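Local coordinates for succinate-semialdehyde dehydrogenase (Streptococcus pyogenes MGAS1882, PDB 4OGD), which probably oxidises succinic semialdehyde to succinate, passing the hydride to a nicotinamide cofactor, and binds NADP+ as a cofactor, at residues Y3-F17 with L154-S166. Sequence-based numbering, arbitrary orientation.
Sequences YQTIYPYTNEVLHTF and LKHASICPRSAQS
Y3 and Q4 draw the N-terminal hairpin across the A157-C160 type I turn and the first turn of helix 161-173, the axes of strand 4-7 and segment 161-166 approaching to 8.3 Å, their directions 127° apart; a weak bond from Q4 N to S158 O (3.4 Å) and a water that accepts from I6 N and can donate to I159 O join the backbones. The contact illustrates how a proline opening a helix can seat a hairpin. One face of the F17 ring lies against P161, whose C is over that face while CG reaches past the rim to 3.3 Å from F17 CE1; P161 CB meets Y3 CB. A chi1 of -58°, CG anti to the carbonyl carbon, turns the F17 ring toward P161 and Q165. Q165 meets the rim of that ring, OE1 in its plane 3.3 Å from F17 CE2, amide and ring planes 74° apart; OE1 also accepts weakly from R162 NH1, salt-bridged to E169. T5 OG1, near R162 CB, bonds to D73 of helix 63-74. H156 O lies at the Y3 ring edge; Y3 OH, bonded to I186 O, takes a weak bond from K155 NZ (3.1 Å), which also donates to H156 O (2.8 Å). The hairpin thus lies over the passage from strand 152-155 of the Rossmann-type sheet into helix 161-173, flanked by helix 63-74 and by F185, whose ring meets those of Y3 and F17.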
ATOM      1  N   TYR A   3     -14.655  21.534 -16.899  1.00 23.28           N
ATOM      2  CA  TYR A   3     -13.388  21.218 -17.547  1.00 19.70           C
ATOM      3  C   TYR A   3     -13.128  22.197 -18.692  1.00 22.53           C
ATOM      4  O   TYR A   3     -13.810  22.168 -19.717  1.00 22.13           O
ATOM      5  CB  TYR A   3     -13.388  19.772 -18.049  1.00 15.70           C
ATOM      6  CG  TYR A   3     -13.326  18.727 -16.947  1.00 14.12           C
ATOM      7  CD1 TYR A   3     -12.102  18.289 -16.448  1.00 15.18           C
ATOM      8  CD2 TYR A   3     -14.487  18.156 -16.429  1.00 15.81           C
ATOM      9  CE1 TYR A   3     -12.033  17.324 -15.448  1.00 15.01           C
ATOM     10  CE2 TYR A   3     -14.431  17.198 -15.427  1.00 15.40           C
ATOM     11  CZ  TYR A   3     -13.199  16.780 -14.941  1.00 13.17           C
ATOM     12  OH  TYR A   3     -13.127  15.821 -13.948  1.00 15.02           O
ATOM     13  N   GLN A   4     -12.144  23.073 -18.505  1.00 19.29           N
ATOM     14  CA  GLN A   4     -11.863  24.130 -19.470  1.00 22.74           C
ATOM     15  C   GLN A   4     -10.369  24.311 -19.641  1.00 14.69           C
ATOM     16  O   GLN A   4      -9.626  24.284 -18.658  1.00 17.49           O
ATOM     17  CB  GLN A   4     -12.414  25.465 -18.966  1.00 23.86           C
ATOM     18  CG  GLN A   4     -13.898  25.492 -18.707  1.00 29.86           C
ATOM     19  CD  GLN A   4     -14.588  26.596 -19.483  1.00 36.99           C
ATOM     20  OE1 GLN A   4     -15.103  26.371 -20.576  1.00 41.39           O
ATOM     21  NE2 GLN A   4     -14.592  27.798 -18.926  1.00 32.18           N
ATOM     22  N   THR A   5      -9.927  24.514 -20.878  1.00 15.68           N
ATOM     23  CA  THR A   5      -8.581  25.017 -21.093  1.00 14.55           C
ATOM     24  C   THR A   5      -8.651  26.535 -21.053  1.00 15.11           C
ATOM     25  O   THR A   5      -9.306  27.149 -21.892  1.00 19.48           O
ATOM     26  CB  THR A   5      -8.001  24.597 -22.449  1.00 13.84           C
ATOM     27  OG1 THR A   5      -7.911  23.167 -22.519  1.00 16.41           O
ATOM     28  CG2 THR A   5      -6.615  25.220 -22.644  1.00 13.66           C
ATOM     29  N   ILE A   6      -8.014  27.128 -20.051  1.00 12.59           N
ATOM     30  CA  ILE A   6      -7.866  28.578 -19.984  1.00 14.61           C
ATOM     31  C   ILE A   6      -6.385  28.904 -19.891  1.00 13.35           C
ATOM     32  O   ILE A   6      -5.739  28.603 -18.885  1.00 14.18           O
ATOM     33  CB  ILE A   6      -8.594  29.164 -18.766  1.00 17.91           C
ATOM     34  CG1 ILE A   6     -10.057  28.724 -18.768  1.00 20.93           C
ATOM     35  CG2 ILE A   6      -8.480  30.689 -18.750  1.00 20.03           C
ATOM     36  CD1 ILE A   6     -10.818  29.127 -17.526  1.00 24.25           C
ATOM     37  N   TYR A   7      -5.850  29.522 -20.943  1.00 13.77           N
ATOM     38  CA  TYR A   7      -4.417  29.787 -21.047  1.00 12.05           C
ATOM     39  C   TYR A   7      -3.954  30.716 -19.926  1.00 13.47           C
ATOM     40  O   TYR A   7      -4.416  31.854 -19.839  1.00 13.37           O
ATOM     41  CB  TYR A   7      -4.125  30.430 -22.407  1.00 11.57           C
ATOM     42  CG  TYR A   7      -2.667  30.519 -22.800  1.00 12.60           C
ATOM     43  CD1 TYR A   7      -1.704  29.717 -22.202  1.00 11.60           C
ATOM     44  CD2 TYR A   7      -2.254  31.413 -23.783  1.00 12.82           C
ATOM     45  CE1 TYR A   7      -0.374  29.802 -22.572  1.00 10.64           C
ATOM     46  CE2 TYR A   7      -0.923  31.508 -24.159  1.00 11.38           C
ATOM     47  CZ  TYR A   7       0.008  30.698 -23.554  1.00 11.81           C
ATOM     48  OH  TYR A   7       1.322  30.788 -23.929  1.00 10.98           O
ATOM     49  N   PRO A   8      -3.054  30.238 -19.054  1.00 11.28           N
ATOM     50  CA  PRO A   8      -2.614  31.081 -17.937  1.00 11.13           C
ATOM     51  C   PRO A   8      -1.849  32.344 -18.337  1.00 13.38           C
ATOM     52  O   PRO A   8      -1.645  33.202 -17.486  1.00 12.50           O
ATOM     53  CB  PRO A   8      -1.702  30.139 -17.135  1.00 10.82           C
ATOM     54  CG  PRO A   8      -2.242  28.790 -17.416  1.00 10.29           C
ATOM     55  CD  PRO A   8      -2.611  28.839 -18.885  1.00  9.18           C
ATOM     56  N   TYR A   9      -1.409  32.459 -19.585  1.00 12.81           N
ATOM     57  CA  TYR A   9      -0.671  33.651 -19.983  1.00 12.85           C
ATOM     58  C   TYR A   9      -1.613  34.791 -20.349  1.00 16.41           C
ATOM     59  O   TYR A   9      -1.292  35.954 -20.127  1.00 15.27           O
ATOM     60  CB  TYR A   9       0.282  33.342 -21.137  1.00 12.30           C
ATOM     61  CG  TYR A   9       1.046  34.542 -21.655  1.00 14.70           C
ATOM     62  CD1 TYR A   9       1.755  35.362 -20.790  1.00 14.75           C
ATOM     63  CD2 TYR A   9       1.076  34.833 -23.011  1.00 14.46           C
ATOM     64  CE1 TYR A   9       2.458  36.459 -21.254  1.00 14.92           C
ATOM     65  CE2 TYR A   9       1.778  35.922 -23.487  1.00 14.17           C
ATOM     66  CZ  TYR A   9       2.467  36.731 -22.603  1.00 15.16           C
ATOM     67  OH  TYR A   9       3.172  37.824 -23.066  1.00 16.83           O
ATOM     68  N   THR A  10      -2.780  34.447 -20.885  1.00 14.93           N
ATOM     69  CA  THR A  10      -3.731  35.442 -21.377  1.00 14.96           C
ATOM     70  C   THR A  10      -5.051  35.416 -20.616  1.00 24.70           C
ATOM     71  O   THR A  10      -5.881  36.315 -20.776  1.00 22.79           O
ATOM     72  CB  THR A  10      -4.040  35.228 -22.868  1.00 19.11           C
ATOM     73  OG1 THR A  10      -4.678  33.954 -23.050  1.00 17.84           O
ATOM     74  CG2 THR A  10      -2.765  35.296 -23.702  1.00 17.94           C
ATOM     75  N   ASN A  11      -5.233  34.379 -19.795  1.00 20.52           N
ATOM     76  CA  ASN A  11      -6.471  34.153 -19.047  1.00 20.39           C
ATOM     77  C   ASN A  11      -7.664  33.988 -19.975  1.00 22.93           C
ATOM     78  O   ASN A  11      -8.783  34.370 -19.638  1.00 25.25           O
ATOM     79  CB  ASN A  11      -6.726  35.268 -18.016  1.00 24.08           C
ATOM     80  CG  ASN A  11      -7.681  34.838 -16.913  1.00 25.65           C
ATOM     81  OD1 ASN A  11      -7.684  33.678 -16.498  1.00 23.09           O
ATOM     82  ND2 ASN A  11      -8.506  35.771 -16.441  1.00 26.22           N
ATOM     83  N   GLU A  12      -7.418  33.409 -21.146  1.00 24.04           N
ATOM     84  CA  GLU A  12      -8.457  33.248 -22.156  1.00 25.65           C
ATOM     85  C   GLU A  12      -8.832  31.787 -22.442  1.00 25.83           C
ATOM     86  O   GLU A  12      -7.982  30.895 -22.448  1.00 20.33           O
ATOM     87  CB  GLU A  12      -8.050  33.982 -23.435  1.00 27.54           C
ATOM     88  CG  GLU A  12      -7.927  33.137 -24.692  1.00 30.72           C
ATOM     89  CD  GLU A  12      -7.533  33.977 -25.894  1.00 35.82           C
ATOM     90  OE1 GLU A  12      -7.340  33.416 -26.997  1.00 30.21           O
ATOM     91  OE2 GLU A  12      -7.412  35.211 -25.729  1.00 41.65           O
ATOM     92  N   VAL A  13     -10.121  31.559 -22.682  1.00 26.76           N
ATOM     93  CA  VAL A  13     -10.657  30.218 -22.918  1.00 21.69           C
ATOM     94  C   VAL A  13     -10.277  29.666 -24.290  1.00 25.96           C
ATOM     95  O   VAL A  13     -10.564  30.281 -25.313  1.00 27.88           O
ATOM     96  CB  VAL A  13     -12.194  30.221 -22.801  1.00 22.82           C
ATOM     97  CG1 VAL A  13     -12.750  28.825 -23.029  1.00 29.47           C
ATOM     98  CG2 VAL A  13     -12.616  30.754 -21.440  1.00 21.36           C
ATOM     99  N   LEU A  14      -9.644  28.496 -24.310  1.00 20.83           N
ATOM    100  CA  LEU A  14      -9.235  27.875 -25.565  1.00 20.41           C
ATOM    101  C   LEU A  14     -10.092  26.662 -25.915  1.00 26.65           C
ATOM    102  O   LEU A  14     -10.371  26.407 -27.085  1.00 29.64           O
ATOM    103  CB  LEU A  14      -7.760  27.470 -25.516  1.00 21.62           C
ATOM    104  CG  LEU A  14      -6.766  28.566 -25.133  1.00 17.44           C
ATOM    105  CD1 LEU A  14      -5.322  28.088 -25.264  1.00 18.43           C
ATOM    106  CD2 LEU A  14      -6.994  29.815 -25.975  1.00 26.27           C
ATOM    107  N   HIS A  15     -10.487  25.905 -24.897  1.00 26.34           N
ATOM    108  CA  HIS A  15     -11.299  24.707 -25.097  1.00 24.87           C
ATOM    109  C   HIS A  15     -12.315  24.557 -23.963  1.00 22.21           C
ATOM    110  O   HIS A  15     -12.048  24.919 -22.812  1.00 21.17           O
ATOM    111  CB  HIS A  15     -10.431  23.440 -25.114  1.00 25.26           C
ATOM    112  CG  HIS A  15      -9.315  23.449 -26.114  1.00 23.35           C
ATOM    113  ND1 HIS A  15      -9.526  23.387 -27.476  1.00 26.94           N
ATOM    114  CD2 HIS A  15      -7.971  23.453 -25.943  1.00 22.91           C
ATOM    115  CE1 HIS A  15      -8.362  23.387 -28.100  1.00 30.91           C
ATOM    116  NE2 HIS A  15      -7.401  23.426 -27.192  1.00 25.46           N
ATOM    117  N   THR A  16     -13.475  23.999 -24.286  1.00 27.08           N
ATOM    118  CA  THR A  16     -14.424  23.587 -23.258  1.00 29.61           C
ATOM    119  C   THR A  16     -14.885  22.173 -23.578  1.00 26.22           C
ATOM    120  O   THR A  16     -15.122  21.840 -24.738  1.00 29.32           O
ATOM    121  CB  THR A  16     -15.625  24.545 -23.139  1.00 34.50           C
ATOM    122  OG1 THR A  16     -15.159  25.853 -22.774  1.00 33.44           O
ATOM    123  CG2 THR A  16     -16.589  24.056 -22.066  1.00 27.74           C
ATOM    124  N   PHE A  17     -14.978  21.333 -22.553  1.00 25.12           N
ATOM    125  CA  PHE A  17     -15.265  19.922 -22.760  1.00 22.52           C
ATOM    126  C   PHE A  17     -16.551  19.531 -22.053  1.00 18.83           C
ATOM    127  O   PHE A  17     -16.887  20.084 -21.003  1.00 20.69           O
ATOM    128  CB  PHE A  17     -14.093  19.067 -22.265  1.00 15.42           C
ATOM    129  CG  PHE A  17     -12.788  19.395 -22.933  1.00 16.45           C
ATOM    130  CD1 PHE A  17     -12.051  20.496 -22.533  1.00 16.10           C
ATOM    131  CD2 PHE A  17     -12.308  18.616 -23.971  1.00 18.07           C
ATOM    132  CE1 PHE A  17     -10.859  20.808 -23.146  1.00 17.20           C
ATOM    133  CE2 PHE A  17     -11.108  18.928 -24.584  1.00 19.03           C
ATOM    134  CZ  PHE A  17     -10.389  20.023 -24.169  1.00 15.13           C
ATOM    135  N   LEU A 154      -8.751   7.511 -16.022  1.00  7.62           N
ATOM    136  CA  LEU A 154      -8.016   8.697 -15.584  1.00  7.02           C
ATOM    137  C   LEU A 154      -8.931   9.849 -15.217  1.00  9.13           C
ATOM    138  O   LEU A 154      -9.754  10.286 -16.026  1.00  8.87           O
ATOM    139  CB  LEU A 154      -7.088   9.156 -16.706  1.00  8.32           C
ATOM    140  CG  LEU A 154      -6.439  10.532 -16.527  1.00  7.06           C
ATOM    141  CD1 LEU A 154      -5.449  10.498 -15.362  1.00  8.19           C
ATOM    142  CD2 LEU A 154      -5.744  10.960 -17.814  1.00  9.39           C
ATOM    143  N   LYS A 155      -8.792  10.342 -13.992  1.00  7.61           N
ATOM    144  CA  LYS A 155      -9.412  11.601 -13.622  1.00  8.77           C
ATOM    145  C   LYS A 155      -8.298  12.630 -13.483  1.00  9.72           C
ATOM    146  O   LYS A 155      -7.475  12.547 -12.570  1.00  8.72           O
ATOM    147  CB  LYS A 155     -10.199  11.444 -12.319  1.00 10.34           C
ATOM    148  CG  LYS A 155     -11.253  12.521 -12.109  1.00 20.85           C
ATOM    149  CD  LYS A 155     -10.708  13.650 -11.283  1.00 21.21           C
ATOM    150  CE  LYS A 155     -11.672  14.836 -11.269  1.00 18.73           C
ATOM    151  NZ  LYS A 155     -10.988  16.064 -11.771  1.00 16.44           N
ATOM    152  N   HIS A 156      -8.258  13.580 -14.412  1.00  7.24           N
ATOM    153  CA  HIS A 156      -7.214  14.592 -14.433  1.00  8.75           C
ATOM    154  C   HIS A 156      -7.711  15.905 -13.844  1.00 10.00           C
ATOM    155  O   HIS A 156      -8.895  16.054 -13.558  1.00 11.30           O
ATOM    156  CB  HIS A 156      -6.723  14.805 -15.876  1.00  8.22           C
ATOM    157  CG  HIS A 156      -5.244  15.020 -15.985  1.00 10.83           C
ATOM    158  ND1 HIS A 156      -4.532  15.787 -15.088  1.00 12.44           N
ATOM    159  CD2 HIS A 156      -4.339  14.551 -16.877  1.00 10.47           C
ATOM    160  CE1 HIS A 156      -3.253  15.778 -15.420  1.00 13.22           C
ATOM    161  NE2 HIS A 156      -3.109  15.040 -16.507  1.00 11.49           N
ATOM    162  N   ALA A 157      -6.795  16.852 -13.658  1.00  9.17           N
ATOM    163  CA  ALA A 157      -7.127  18.174 -13.126  1.00 10.45           C
ATOM    164  C   ALA A 157      -8.115  18.896 -14.026  1.00 10.97           C
ATOM    165  O   ALA A 157      -8.070  18.756 -15.249  1.00  9.45           O
ATOM    166  CB  ALA A 157      -5.869  19.009 -12.965  1.00 10.61           C
ATOM    167  N   SER A 158      -8.992  19.684 -13.414  1.00  8.85           N
ATOM    168  CA  SER A 158     -10.001  20.426 -14.163  1.00 11.38           C
ATOM    169  C   SER A 158      -9.394  21.402 -15.162  1.00 11.09           C
ATOM    170  O   SER A 158     -10.010  21.728 -16.179  1.00 12.24           O
ATOM    171  CB  SER A 158     -10.926  21.181 -13.204  1.00 12.33           C
ATOM    172  OG  SER A 158     -10.223  22.184 -12.501  1.00 15.33           O
ATOM    173  N   ILE A 159      -8.185  21.871 -14.876  1.00 10.06           N
ATOM    174  CA  ILE A 159      -7.556  22.871 -15.736  1.00 11.27           C
ATOM    175  C   ILE A 159      -6.655  22.298 -16.831  1.00 10.01           C
ATOM    176  O   ILE A 159      -6.132  23.056 -17.654  1.00 13.23           O
ATOM    177  CB  ILE A 159      -6.766  23.926 -14.932  1.00 11.36           C
ATOM    178  CG1 ILE A 159      -5.595  23.285 -14.182  1.00 10.56           C
ATOM    179  CG2 ILE A 159      -7.698  24.678 -13.995  1.00 11.35           C
ATOM    180  CD1 ILE A 159      -4.508  24.276 -13.800  1.00 10.64           C
ATOM    181  N   CYS A 160      -6.472  20.979 -16.872  1.00 10.13           N
ATOM    182  CA  CYS A 160      -5.731  20.416 -18.008  1.00 12.99           C
ATOM    183  C   CYS A 160      -6.523  19.357 -18.795  1.00  9.38           C
ATOM    184  O   CYS A 160      -6.059  18.235 -19.005  1.00 10.87           O
ATOM    185  CB  CYS A 160      -4.326  19.938 -17.608  1.00 14.55           C
ATOM    186  SG  CYS A 160      -4.239  18.680 -16.334  1.00 17.44           S
ATOM    187  N   PRO A 161      -7.720  19.727 -19.261  1.00  9.86           N
ATOM    188  CA  PRO A 161      -8.544  18.733 -19.947  1.00  9.42           C
ATOM    189  C   PRO A 161      -8.030  18.376 -21.341  1.00  9.26           C
ATOM    190  O   PRO A 161      -8.268  17.258 -21.776  1.00 10.92           O
ATOM    191  CB  PRO A 161      -9.911  19.415 -20.029  1.00 13.12           C
ATOM    192  CG  PRO A 161      -9.591  20.879 -20.061  1.00 12.69           C
ATOM    193  CD  PRO A 161      -8.356  21.059 -19.235  1.00 12.58           C
ATOM    194  N   ARG A 162      -7.348  19.286 -22.033  1.00 10.38           N
ATOM    195  CA  ARG A 162      -6.797  18.925 -23.340  1.00 10.40           C
ATOM    196  C   ARG A 162      -5.626  17.955 -23.189  1.00  9.60           C
ATOM    197  O   ARG A 162      -5.489  17.014 -23.973  1.00 12.31           O
ATOM    198  CB  ARG A 162      -6.380  20.164 -24.140  1.00  9.27           C
ATOM    199  CG  ARG A 162      -5.832  19.846 -25.526  1.00 10.43           C
ATOM    200  CD  ARG A 162      -6.821  19.126 -26.435  1.00 15.02           C
ATOM    201  NE  ARG A 162      -6.172  18.851 -27.713  1.00 13.01           N
ATOM    202  CZ  ARG A 162      -6.198  17.685 -28.349  1.00 10.61           C
ATOM    203  NH1 ARG A 162      -6.880  16.661 -27.858  1.00 14.81           N
ATOM    204  NH2 ARG A 162      -5.546  17.553 -29.498  1.00 17.93           N
ATOM    205  N   SER A 163      -4.803  18.167 -22.167  1.00  9.25           N
ATOM    206  CA  SER A 163      -3.723  17.226 -21.866  1.00  9.83           C
ATOM    207  C   SER A 163      -4.313  15.837 -21.633  1.00 10.01           C
ATOM    208  O   SER A 163      -3.837  14.844 -22.187  1.00  8.45           O
ATOM    209  CB  SER A 163      -2.924  17.682 -20.638  1.00 10.00           C
ATOM    210  OG  SER A 163      -2.331  18.965 -20.838  1.00  8.74           O
ATOM    211  N   ALA A 164      -5.377  15.778 -20.833  1.00  8.43           N
ATOM    212  CA  ALA A 164      -5.986  14.509 -20.456  1.00 10.20           C
ATOM    213  C   ALA A 164      -6.611  13.825 -21.654  1.00  9.98           C
ATOM    214  O   ALA A 164      -6.444  12.624 -21.861  1.00  9.47           O
ATOM    215  CB  ALA A 164      -7.041  14.736 -19.385  1.00 10.72           C
ATOM    216  N   GLN A 165      -7.363  14.591 -22.434  1.00  7.51           N
ATOM    217  CA  GLN A 165      -8.026  14.037 -23.605  1.00  9.57           C
ATOM    218  C   GLN A 165      -7.016  13.548 -24.644  1.00  9.00           C
ATOM    219  O   GLN A 165      -7.162  12.459 -25.204  1.00  8.20           O
ATOM    220  CB  GLN A 165      -8.929  15.100 -24.222  1.00 10.17           C
ATOM    221  CG  GLN A 165      -9.499  14.710 -25.575  1.00 14.50           C
ATOM    222  CD  GLN A 165     -10.210  15.864 -26.247  1.00 15.26           C
ATOM    223  OE1 GLN A 165      -9.580  16.835 -26.686  1.00 14.63           O
ATOM    224  NE2 GLN A 165     -11.535  15.770 -26.327  1.00 17.66           N
ATOM    225  N   SER A 166      -5.986  14.351 -24.892  1.00  9.93           N
ATOM    226  CA  SER A 166      -4.981  14.000 -25.887  1.00  9.81           C
ATOM    227  C   SER A 166      -4.150  12.793 -25.469  1.00  8.87           C
ATOM    228  O   SER A 166      -3.600  12.100 -26.320  1.00 10.44           O
ATOM    229  CB  SER A 166      -4.068  15.190 -26.184  1.00 10.06           C
ATOM    230  OG  SER A 166      -3.357  15.610 -25.028  1.00 10.85           O
TER
HETATM  231  O   HOH W   1      -6.532  25.715 -18.165  1.00 13.50           O